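Local atomic coordinates of alginate biosynthesis protein AlgJ (Pseudomonas putida, PDB entry 4O8V), a protein that probably transfers acetyl groups to the O-2 and O-3 positions of mannuronate residues in alginate, working with AlgI and AlgF in an inner-membrane complex. Residues 86-91 / 272-277; 104-109 / 113-118; 184-189 / 222-227; 240-245 / 254-259. All coordinates share one frame; numbering follows the deposited sequence.

Contact 1. Residues 86-91 / 272-277; sequences NQFHAQ and WEFPER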
# COMPACT_ATOMS: atom_id res chain seq x y z
N ASN A 86 5.46 -12.63 -5.14
CA ASN A 86 6.70 -12.94 -5.84
C ASN A 86 6.63 -12.58 -7.33
O ASN A 86 7.56 -12.00 -7.88
CB ASN A 86 7.02 -14.43 -5.67
CG ASN A 86 8.33 -14.85 -6.36
OD1 ASN A 86 9.39 -14.26 -6.14
ND2 ASN A 86 8.24 -15.88 -7.17
N GLN A 87 5.52 -12.94 -7.98
CA GLN A 87 5.38 -12.65 -9.40
C GLN A 87 5.23 -11.15 -9.66
O GLN A 87 5.70 -10.66 -10.69
CB GLN A 87 4.19 -13.42 -9.99
CG GLN A 87 4.43 -14.93 -10.10
CD GLN A 87 5.60 -15.29 -11.04
OE1 GLN A 87 5.96 -14.54 -11.96
NE2 GLN A 87 6.20 -16.46 -10.81
N PHE A 88 4.57 -10.43 -8.76
CA PHE A 88 4.49 -8.97 -8.84
C PHE A 88 5.91 -8.38 -8.80
O PHE A 88 6.31 -7.56 -9.64
CB PHE A 88 3.63 -8.42 -7.69
CG PHE A 88 3.12 -7.00 -7.87
CD1 PHE A 88 3.64 -6.15 -8.84
CD2 PHE A 88 2.13 -6.51 -7.02
CE1 PHE A 88 3.16 -4.85 -8.97
CE2 PHE A 88 1.65 -5.22 -7.15
CZ PHE A 88 2.16 -4.39 -8.12
N HIS A 89 6.70 -8.83 -7.83
CA HIS A 89 8.08 -8.36 -7.74
C HIS A 89 8.89 -8.71 -8.99
O HIS A 89 9.62 -7.87 -9.51
CB HIS A 89 8.77 -8.91 -6.50
CG HIS A 89 8.59 -8.05 -5.30
ND1 HIS A 89 9.31 -6.88 -5.12
CD2 HIS A 89 7.76 -8.15 -4.24
CE1 HIS A 89 8.95 -6.32 -3.98
NE2 HIS A 89 8.00 -7.07 -3.43
N ALA A 90 8.74 -9.93 -9.48
CA ALA A 90 9.47 -10.36 -10.66
C ALA A 90 9.09 -9.52 -11.87
O ALA A 90 9.97 -9.13 -12.67
CB ALA A 90 9.22 -11.84 -10.94
N GLN A 91 7.80 -9.24 -12.04
CA GLN A 91 7.35 -8.46 -13.21
C GLN A 91 7.74 -6.99 -13.09
O GLN A 91 8.07 -6.33 -14.10
CB GLN A 91 5.83 -8.57 -13.38
CG GLN A 91 5.37 -9.91 -13.89
CD GLN A 91 5.43 -9.99 -15.39
OE1 GLN A 91 5.80 -9.03 -16.07
NE2 GLN A 91 5.04 -11.14 -15.93
N TRP A 272 4.99 4.84 -4.21
CA TRP A 272 3.69 4.36 -4.69
C TRP A 272 3.31 3.07 -3.96
O TRP A 272 3.88 2.01 -4.24
CB TRP A 272 3.75 4.10 -6.19
CG TRP A 272 2.42 3.79 -6.81
CD1 TRP A 272 1.19 3.82 -6.20
CD2 TRP A 272 2.19 3.41 -8.18
NE1 TRP A 272 0.21 3.48 -7.11
CE2 TRP A 272 0.79 3.22 -8.32
CE3 TRP A 272 3.01 3.20 -9.28
CZ2 TRP A 272 0.20 2.84 -9.55
CZ3 TRP A 272 2.44 2.82 -10.49
CH2 TRP A 272 1.04 2.64 -10.61
N GLU A 273 2.37 3.19 -3.04
CA GLU A 273 1.91 2.06 -2.24
C GLU A 273 0.81 1.31 -2.99
O GLU A 273 -0.21 1.88 -3.40
CB GLU A 273 1.46 2.55 -0.86
CG GLU A 273 0.63 1.54 -0.08
CD GLU A 273 -0.86 1.81 -0.18
OE1 GLU A 273 -1.29 2.98 0.04
OE2 GLU A 273 -1.63 0.85 -0.45
N PHE A 274 1.05 0.01 -3.21
CA PHE A 274 0.27 -0.81 -4.13
C PHE A 274 0.13 -2.21 -3.52
O PHE A 274 1.02 -3.05 -3.66
CB PHE A 274 0.98 -0.87 -5.51
CG PHE A 274 0.10 -1.32 -6.66
CD1 PHE A 274 -0.64 -2.49 -6.58
CD2 PHE A 274 0.00 -0.54 -7.83
CE1 PHE A 274 -1.44 -2.91 -7.66
CE2 PHE A 274 -0.81 -0.94 -8.90
CZ PHE A 274 -1.54 -2.12 -8.82
N PRO A 275 -0.96 -2.46 -2.79
CA PRO A 275 -1.11 -3.77 -2.16
C PRO A 275 -1.24 -4.90 -3.20
O PRO A 275 -1.85 -4.70 -4.25
CB PRO A 275 -2.41 -3.63 -1.34
CG PRO A 275 -2.56 -2.11 -1.13
CD PRO A 275 -2.06 -1.55 -2.46
N GLU A 276 -0.67 -6.07 -2.92
CA GLU A 276 -0.56 -7.11 -3.95
C GLU A 276 -1.91 -7.56 -4.54
O GLU A 276 -1.99 -7.83 -5.74
CB GLU A 276 0.21 -8.32 -3.42
CG GLU A 276 -0.50 -9.11 -2.33
CD GLU A 276 0.08 -10.51 -2.11
OE1 GLU A 276 -0.28 -11.44 -2.86
OE2 GLU A 276 0.87 -10.68 -1.16
N ARG A 277 -2.96 -7.61 -3.73
CA ARG A 277 -4.24 -8.15 -4.18
C ARG A 277 -4.88 -7.34 -5.31
O ARG A 277 -5.78 -7.84 -5.97
CB ARG A 277 -5.23 -8.26 -3.01
CG ARG A 277 -5.83 -6.91 -2.56
CD ARG A 277 -6.69 -7.14 -1.30
NE ARG A 277 -7.52 -6.01 -0.89
CZ ARG A 277 -7.19 -5.18 0.09
NH1 ARG A 277 -6.03 -5.32 0.72
NH2 ARG A 277 -8.01 -4.19 0.44

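Contact 2. Residues 104-109 / 113-118; sequences APMEQA and GQVFLR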
# COMPACT_ATOMS: atom_id res chain seq x y z
N ALA A 104 9.80 -9.50 3.80
CA ALA A 104 10.79 -10.01 4.76
C ALA A 104 10.86 -9.15 6.04
O ALA A 104 10.79 -9.70 7.15
CB ALA A 104 12.16 -10.14 4.11
N PRO A 105 10.97 -7.81 5.92
CA PRO A 105 10.98 -7.11 7.21
C PRO A 105 9.65 -7.17 7.97
O PRO A 105 9.71 -7.27 9.21
CB PRO A 105 11.33 -5.66 6.82
CG PRO A 105 11.05 -5.55 5.35
CD PRO A 105 11.29 -6.92 4.79
N MSE A 106 8.50 -7.12 7.31
CA MSE A 106 7.25 -7.22 8.07
C MSE A 106 7.15 -8.57 8.79
O MSE A 106 6.71 -8.65 9.94
CB MSE A 106 6.04 -6.99 7.17
CG MSE A 106 6.00 -5.54 6.75
SE MSE A 106 4.46 -5.12 5.61
CE MSE A 106 3.07 -4.96 7.03
N GLU A 107 7.57 -9.63 8.11
CA GLU A 107 7.57 -10.96 8.72
C GLU A 107 8.49 -11.03 9.93
O GLU A 107 8.14 -11.61 10.97
CB GLU A 107 7.99 -12.01 7.69
CG GLU A 107 6.85 -12.90 7.26
CD GLU A 107 7.34 -14.23 6.74
OE1 GLU A 107 8.47 -14.28 6.19
OE2 GLU A 107 6.61 -15.24 6.89
N GLN A 108 9.69 -10.46 9.79
CA GLN A 108 10.64 -10.38 10.90
C GLN A 108 9.96 -9.71 12.09
O GLN A 108 10.09 -10.15 13.24
CB GLN A 108 11.91 -9.61 10.47
CG GLN A 108 13.02 -9.51 11.52
CD GLN A 108 14.23 -8.70 11.04
OE1 GLN A 108 14.08 -7.62 10.45
NE2 GLN A 108 15.43 -9.22 11.28
N ALA A 109 9.19 -8.67 11.80
CA ALA A 109 8.60 -7.82 12.84
C ALA A 109 7.41 -8.45 13.60
O ALA A 109 6.99 -7.92 14.63
CB ALA A 109 8.16 -6.47 12.22
N GLY A 113 4.97 -7.87 17.77
CA GLY A 113 3.56 -7.62 17.94
C GLY A 113 2.88 -7.70 16.58
O GLY A 113 3.50 -8.13 15.61
N GLN A 114 1.60 -7.33 16.53
CA GLN A 114 0.84 -7.41 15.29
C GLN A 114 1.37 -6.40 14.27
O GLN A 114 1.49 -5.21 14.59
CB GLN A 114 -0.64 -7.17 15.55
CG GLN A 114 -1.29 -8.37 16.25
CD GLN A 114 -2.78 -8.20 16.45
OE1 GLN A 114 -3.31 -8.56 17.50
NE2 GLN A 114 -3.48 -7.70 15.43
N VAL A 115 1.64 -6.87 13.06
CA VAL A 115 2.03 -5.97 11.97
C VAL A 115 0.82 -5.70 11.06
O VAL A 115 0.85 -4.76 10.27
CB VAL A 115 3.25 -6.53 11.18
CG1 VAL A 115 4.48 -6.72 12.12
CG2 VAL A 115 2.93 -7.82 10.45
N PHE A 116 -0.24 -6.50 11.19
CA PHE A 116 -1.57 -6.17 10.67
C PHE A 116 -2.59 -6.27 11.80
O PHE A 116 -2.38 -7.01 12.78
CB PHE A 116 -2.04 -7.13 9.55
CG PHE A 116 -1.38 -6.89 8.21
CD1 PHE A 116 -0.11 -7.40 7.96
CD2 PHE A 116 -2.06 -6.23 7.20
CE1 PHE A 116 0.49 -7.22 6.75
CE2 PHE A 116 -1.46 -6.04 5.97
CZ PHE A 116 -0.18 -6.53 5.74
N LEU A 117 -3.70 -5.55 11.66
CA LEU A 117 -4.82 -5.65 12.61
C LEU A 117 -5.53 -6.99 12.45
O LEU A 117 -5.56 -7.54 11.36
CB LEU A 117 -5.82 -4.51 12.38
CG LEU A 117 -5.33 -3.09 12.70
CD1 LEU A 117 -6.17 -2.08 11.96
CD2 LEU A 117 -5.41 -2.83 14.15
N ARG A 118 -6.08 -7.52 13.54
CA ARG A 118 -6.82 -8.80 13.48
C ARG A 118 -8.14 -8.73 12.67
O ARG A 118 -8.47 -9.66 11.92
CB ARG A 118 -7.09 -9.29 14.92
CG ARG A 118 -7.93 -10.57 15.03
CD ARG A 118 -7.98 -11.09 16.48
NE ARG A 118 -8.20 -10.02 17.44
CZ ARG A 118 -9.38 -9.46 17.69
NH1 ARG A 118 -10.47 -9.89 17.07
NH2 ARG A 118 -9.46 -8.47 18.58

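Contact 3. Residues 184-189 / 222-227; sequences DNLQKR and NPHWNF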
# COMPACT_ATOMS: atom_id res chain seq x y z
N ASP A 184 -10.16 -4.76 17.61
CA ASP A 184 -8.72 -4.56 17.78
C ASP A 184 -8.46 -3.47 18.81
O ASP A 184 -9.37 -2.74 19.20
CB ASP A 184 -8.05 -4.14 16.46
CG ASP A 184 -7.76 -5.31 15.54
OD1 ASP A 184 -6.69 -5.95 15.70
OD2 ASP A 184 -8.58 -5.58 14.64
N ASN A 185 -7.20 -3.35 19.23
CA ASN A 185 -6.74 -2.17 19.95
C ASN A 185 -5.86 -1.38 19.01
O ASN A 185 -5.15 -1.97 18.19
CB ASN A 185 -5.99 -2.55 21.22
CG ASN A 185 -6.91 -2.89 22.37
OD1 ASN A 185 -8.03 -2.37 22.46
ND2 ASN A 185 -6.45 -3.74 23.27
N LEU A 186 -5.94 -0.06 19.10
CA LEU A 186 -5.19 0.82 18.21
C LEU A 186 -4.48 1.93 18.96
O LEU A 186 -5.10 2.70 19.70
CB LEU A 186 -6.13 1.42 17.14
CG LEU A 186 -5.43 2.49 16.28
CD1 LEU A 186 -4.34 1.84 15.40
CD2 LEU A 186 -6.48 3.26 15.42
N GLN A 187 -3.16 2.01 18.78
CA GLN A 187 -2.38 3.06 19.41
C GLN A 187 -2.31 4.29 18.50
O GLN A 187 -1.98 4.18 17.33
CB GLN A 187 -0.96 2.59 19.73
CG GLN A 187 -0.16 3.63 20.50
CD GLN A 187 1.26 3.19 20.79
OE1 GLN A 187 2.04 2.93 19.87
NE2 GLN A 187 1.60 3.12 22.06
N LYS A 188 -2.67 5.44 19.04
CA LYS A 188 -2.53 6.68 18.29
C LYS A 188 -1.04 7.00 18.11
O LYS A 188 -0.28 6.94 19.08
CB LYS A 188 -3.23 7.84 19.02
CG LYS A 188 -3.25 9.13 18.21
CD LYS A 188 -3.74 10.31 19.04
CE LYS A 188 -3.61 11.61 18.28
NZ LYS A 188 -4.14 11.49 16.89
N ARG A 189 -0.61 7.34 16.90
CA ARG A 189 0.77 7.79 16.72
C ARG A 189 0.83 8.93 15.73
O ARG A 189 0.32 8.82 14.61
CB ARG A 189 1.67 6.64 16.29
CG ARG A 189 2.32 5.91 17.47
CD ARG A 189 2.75 4.49 17.13
NE ARG A 189 3.55 4.44 15.91
CZ ARG A 189 4.87 4.58 15.86
NH1 ARG A 189 5.58 4.79 16.97
NH2 ARG A 189 5.49 4.51 14.69
N ASN A 222 -5.14 6.86 5.27
CA ASN A 222 -5.75 6.84 6.59
C ASN A 222 -4.72 7.21 7.68
O ASN A 222 -3.76 6.48 7.89
CB ASN A 222 -6.37 5.44 6.86
CG ASN A 222 -7.25 5.42 8.08
OD1 ASN A 222 -7.00 6.16 9.04
ND2 ASN A 222 -8.28 4.56 8.07
N PRO A 223 -4.94 8.34 8.38
CA PRO A 223 -4.04 8.80 9.44
C PRO A 223 -3.80 7.75 10.54
O PRO A 223 -2.77 7.80 11.21
CB PRO A 223 -4.78 10.02 10.03
CG PRO A 223 -5.65 10.51 8.91
CD PRO A 223 -6.09 9.25 8.20
N HIS A 224 -4.72 6.81 10.72
CA HIS A 224 -4.58 5.86 11.83
C HIS A 224 -3.30 5.02 11.72
O HIS A 224 -2.75 4.62 12.75
CB HIS A 224 -5.79 4.89 11.90
CG HIS A 224 -7.03 5.49 12.52
ND1 HIS A 224 -7.00 6.34 13.59
CD2 HIS A 224 -8.33 5.30 12.22
CE1 HIS A 224 -8.23 6.68 13.92
NE2 HIS A 224 -9.06 6.07 13.09
N TRP A 225 -2.83 4.73 10.51
CA TRP A 225 -1.66 3.86 10.36
C TRP A 225 -0.37 4.69 10.35
O TRP A 225 0.72 4.13 10.41
CB TRP A 225 -1.77 2.99 9.08
CG TRP A 225 -3.21 2.62 8.74
CD1 TRP A 225 -3.83 2.75 7.52
CD2 TRP A 225 -4.20 2.10 9.65
NE1 TRP A 225 -5.15 2.32 7.62
CE2 TRP A 225 -5.40 1.94 8.92
CE3 TRP A 225 -4.18 1.77 11.01
CZ2 TRP A 225 -6.57 1.46 9.50
CZ3 TRP A 225 -5.35 1.30 11.59
CH2 TRP A 225 -6.53 1.15 10.84
N ASN A 226 -0.53 6.01 10.30
CA ASN A 226 0.58 6.99 10.32
C ASN A 226 1.69 6.66 9.33
O ASN A 226 2.87 6.87 9.63
CB ASN A 226 1.18 7.10 11.74
CG ASN A 226 1.96 8.41 11.94
OD1 ASN A 226 1.52 9.48 11.52
ND2 ASN A 226 3.15 8.32 12.54
N PHE A 227 1.34 6.12 8.16
CA PHE A 227 2.37 5.76 7.18
C PHE A 227 3.09 7.01 6.66
O PHE A 227 4.32 6.98 6.48
CB PHE A 227 1.76 4.96 6.04
CG PHE A 227 2.77 4.40 5.07
CD1 PHE A 227 3.91 3.75 5.53
CD2 PHE A 227 2.57 4.51 3.69
CE1 PHE A 227 4.82 3.21 4.63
CE2 PHE A 227 3.47 3.96 2.79
CZ PHE A 227 4.60 3.33 3.26
O HOH W 1 -2.64 5.69 15.20
O HOH W 2 -1.81 9.63 12.94

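Contact 4. Residues 240-245 / 254-259; sequences ANYAED and LKYLQS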
# COMPACT_ATOMS: atom_id res chain seq x y z
N ALA A 240 4.63 14.80 0.79
CA ALA A 240 3.25 15.21 0.53
C ALA A 240 2.39 13.98 0.23
O ALA A 240 2.82 13.06 -0.47
CB ALA A 240 3.19 16.20 -0.63
N ASN A 241 1.17 13.97 0.77
CA ASN A 241 0.28 12.81 0.61
C ASN A 241 -0.78 13.04 -0.46
O ASN A 241 -1.60 13.95 -0.34
CB ASN A 241 -0.40 12.46 1.93
CG ASN A 241 -0.87 11.02 1.96
OD1 ASN A 241 -0.84 10.33 0.93
ND2 ASN A 241 -1.28 10.53 3.14
N TYR A 242 -0.75 12.23 -1.51
CA TYR A 242 -1.80 12.25 -2.53
C TYR A 242 -2.55 10.92 -2.61
O TYR A 242 -3.23 10.64 -3.60
CB TYR A 242 -1.20 12.60 -3.89
CG TYR A 242 -0.45 13.91 -3.87
CD1 TYR A 242 -1.13 15.11 -4.07
CD2 TYR A 242 0.92 13.95 -3.66
CE1 TYR A 242 -0.46 16.31 -4.05
CE2 TYR A 242 1.61 15.17 -3.66
CZ TYR A 242 0.91 16.34 -3.84
OH TYR A 242 1.57 17.54 -3.83
N ALA A 243 -2.44 10.09 -1.56
CA ALA A 243 -3.24 8.87 -1.49
C ALA A 243 -4.73 9.15 -1.30
O ALA A 243 -5.13 10.24 -0.87
CB ALA A 243 -2.71 7.96 -0.35
N GLU A 244 -5.57 8.18 -1.64
CA GLU A 244 -7.01 8.32 -1.54
C GLU A 244 -7.58 7.02 -1.04
O GLU A 244 -7.02 5.94 -1.28
CB GLU A 244 -7.66 8.67 -2.90
CG GLU A 244 -7.39 10.07 -3.41
CD GLU A 244 -8.00 10.32 -4.79
OE1 GLU A 244 -8.73 9.45 -5.32
OE2 GLU A 244 -7.75 11.41 -5.34
N ASP A 245 -8.72 7.12 -0.36
CA ASP A 245 -9.38 5.96 0.20
C ASP A 245 -10.47 5.49 -0.77
O ASP A 245 -11.28 6.29 -1.23
CB ASP A 245 -9.95 6.33 1.59
CG ASP A 245 -10.37 5.13 2.41
OD1 ASP A 245 -10.92 4.17 1.83
OD2 ASP A 245 -10.15 5.14 3.65
N LEU A 254 -2.96 7.93 -11.36
CA LEU A 254 -3.26 8.63 -12.62
C LEU A 254 -3.74 10.07 -12.36
O LEU A 254 -3.38 11.00 -13.11
CB LEU A 254 -4.30 7.84 -13.43
CG LEU A 254 -3.93 6.37 -13.68
CD1 LEU A 254 -5.07 5.64 -14.41
CD2 LEU A 254 -2.64 6.29 -14.49
N LYS A 255 -4.52 10.25 -11.31
CA LYS A 255 -4.95 11.59 -10.91
C LYS A 255 -3.74 12.46 -10.60
O LYS A 255 -3.66 13.61 -11.05
CB LYS A 255 -5.88 11.51 -9.69
CG LYS A 255 -6.31 12.86 -9.15
CD LYS A 255 -7.49 12.68 -8.20
CE LYS A 255 -7.64 13.86 -7.26
NZ LYS A 255 -8.76 13.62 -6.30
N TYR A 256 -2.80 11.92 -9.84
CA TYR A 256 -1.58 12.65 -9.49
C TYR A 256 -0.80 13.10 -10.73
O TYR A 256 -0.34 14.25 -10.81
CB TYR A 256 -0.68 11.79 -8.59
CG TYR A 256 0.60 12.51 -8.25
CD1 TYR A 256 0.58 13.68 -7.51
CD2 TYR A 256 1.83 12.03 -8.68
CE1 TYR A 256 1.75 14.35 -7.20
CE2 TYR A 256 3.00 12.69 -8.39
CZ TYR A 256 2.96 13.83 -7.65
OH TYR A 256 4.14 14.47 -7.36
N LEU A 257 -0.64 12.21 -11.70
CA LEU A 257 0.11 12.56 -12.91
C LEU A 257 -0.54 13.68 -13.69
O LEU A 257 0.14 14.42 -14.40
CB LEU A 257 0.26 11.34 -13.82
CG LEU A 257 1.09 10.18 -13.24
CD1 LEU A 257 1.05 9.00 -14.18
CD2 LEU A 257 2.52 10.64 -13.00
N GLN A 258 -1.86 13.81 -13.58
CA GLN A 258 -2.58 14.88 -14.29
C GLN A 258 -2.68 16.17 -13.48
O GLN A 258 -3.21 17.17 -13.96
CB GLN A 258 -3.99 14.40 -14.67
CG GLN A 258 -3.99 13.22 -15.64
CD GLN A 258 -5.38 12.96 -16.23
OE1 GLN A 258 -6.41 13.18 -15.57
NE2 GLN A 258 -5.41 12.48 -17.47
N SER A 259 -2.16 16.14 -12.25
CA SER A 259 -2.34 17.26 -11.33
C SER A 259 -1.37 18.42 -11.56
O SER A 259 -0.24 18.24 -12.03
CB SER A 259 -2.20 16.79 -9.88
OG SER A 259 -0.84 16.56 -9.55
O HOH W 3 4.15 16.85 -5.52

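Contact 1. Residues 86-91 / 272-277
F88 and F274 form a T-shaped aromatic pair that fastens helix 84-94 to the parallel sheet of this SGNH hydrolase-like domain, through strand 269-275. Along the strand, W272 does not reach the helix, but one face of its indole receives CD2 of F274, 3.7 Å above the plane, and so backs the next ring. F274 then presents a face to the helix. The evidence for the edge-to-face assignment is a centroid separation of 5.2 Å with the planes at 83°. F88 comes in with its CE2-CZ edge, and the nearest pair is F88 CE2 to F274 CD1 at 3.6 Å. With CG anti to the backbone N (chi1 -163°), the F88 ring is directed across the gap. I42 of helix 31-51 touches both side chains and I60 of the adjacent strand 55-61 packs on F88; both rings are buried. Past P275, E276 and R277 lie in a 3-10 segment. There E276 turns its carboxylate from the helix, to the backbone N of A63 and a salt bridge with R66. What it offers F88 is mainly backbone: E276 CA lies 4.1 Å from F88 CD2, near the plane of the ring.

Contact 2. Residues 104-109 / 113-118
M106, deposited as selenomethionine, touches F116 through its terminal methyl: M106 CE lies 3.4 Å from F116 CE1, a tight apolar approach oblique to the ring. The bend at chi3 (79°) swings this methyl off the line of the otherwise extended side chain, and the two side chains cross at about a right angle. V115 supplies the second point of contact. Its CG1 branch rests 3.7 Å from A109 CB, three residues on from M106, and equally close to M106 O, so this methyl sits between a side chain and the helix backbone. These contacts close a tight turn of chain, only three residues intervening between the segments, in which the irregular chain leading to D120 and H122 folds back on helix 103-109. By similarity those two residues belong to the active site, a Ser-His-Asp arrangement of the SGNH hydrolase type. The F116 side chain stands about 6 Å from that of H122. Within the loop, Q114 NE2 donates to F116 O, two residues on, at 3.0 Å, nearly straight (169°), in the carbonyl plane and on a lone pair. V115 is fixed through its backbone N, which bonds to Y68 OH, and its side chain packs on V67 and M126. F116 leans on K64 and V67 of helix 64-67, while M106 also touches P62 and W123.

Contact 3. Residues 184-189 / 222-227
Behind W225, whose indole stacks on H122, the proton acceptor by similarity, L186 packs on H224 and W225, in the loop that follows the short helix begun by S218, the nucleophile by similarity. L186 divides its two methyls between the rings. CD2 sits over one face of the imidazole, 3.9 Å from the H224 centroid and 25° off the normal, a CH-pi contact. CD1 instead meets the rim of the indole, 4.0 Å from W225 CZ3 and near its plane. An Asx turn, with N222 OD1 accepting from H224 N (2.9 Å), shapes the loop. Two waters bridge the backbones: one donates to Q187 O and H224 O and accepts from R189 N, the other donates to R189 O and P223 O. N226 CG is 3.2 Å from R189 O; this is packing, and N226 OD1 and R189 O are both acceptors, while ND2 bonds to T191 OG1. Strand 184-193 pairs antiparallel with strand 152-162, whose Y162 touches both L186 and H224. P125, at the start of helix 125-141, packs on L186 and R189, and helix 227-235 begins directly after N226.

Contact 4. Residues 240-245 / 254-259
Y256 and Y242 bury the most surface here, with E244 close behind. The two tyrosine rings meet obliquely, their planes at 39° and centroids 4.8 Å apart. Y256 CE1 stands over one face of Y242, displaced toward the rim, and its nearest atom is Y242 CE2 at 3.6 Å. Y256 reaches out from the helix with CG anti to the backbone N (chi1 179°). The phenol ends are joined by a water, 3.0 Å from Y256 OH and 3.2 Å from Y242 OH, the water itself lying in the plane of the Y256 ring, at its edge.

E244 adds a charged contact at the more open margin. In the conformer given, K255 NZ reaches E244 OE2 in a salt bridge, on the syn side but 29° out of the carboxylate plane; both chains are extended and cross at about a right angle. A second conformer of K255 was modelled, so the bridge is doubtful as a permanent link.

The backbones are shaped locally as well. N241 OD1 accepts from A243 N (3.0 Å) in an Asx turn, while Y256 O takes both S259 N and S259 OG, the latter at 2.7 Å. That same OG caps the next helix at F262 N.

Topologically this is part of a right-handed beta-alpha-beta crossover: strand 239-241, at the sheet edge, leads through helices 250-257 and 260-264 to strand 269-275. Strand 212-215 lies between those two strands, and its A213 touches both tyrosines, with V215 packing on Y256.

Contacts 2, 3 and 4 follow one another along the chain, all nested inside the long loop closed by contact 1. Contacts 1 and 4 reach the same parallel sheet, through strands 269-275 and 239-241, with centres about 19 Å apart. Contacts 2 and 3, centres about 14 Å apart, touch directly: R118 N lies 2.7 Å from D184 OD1, a probable hydrogen bond, and L117 packs on W225. D120 and H122 lie in the chain between these two, whereas contact 4, across the chain's centre from contact 2, lies toward S218. The predicted triad thus draws on a loop (D120, H122) and the start of helix 218-221 (S218), brought together within one SGNH-type domain.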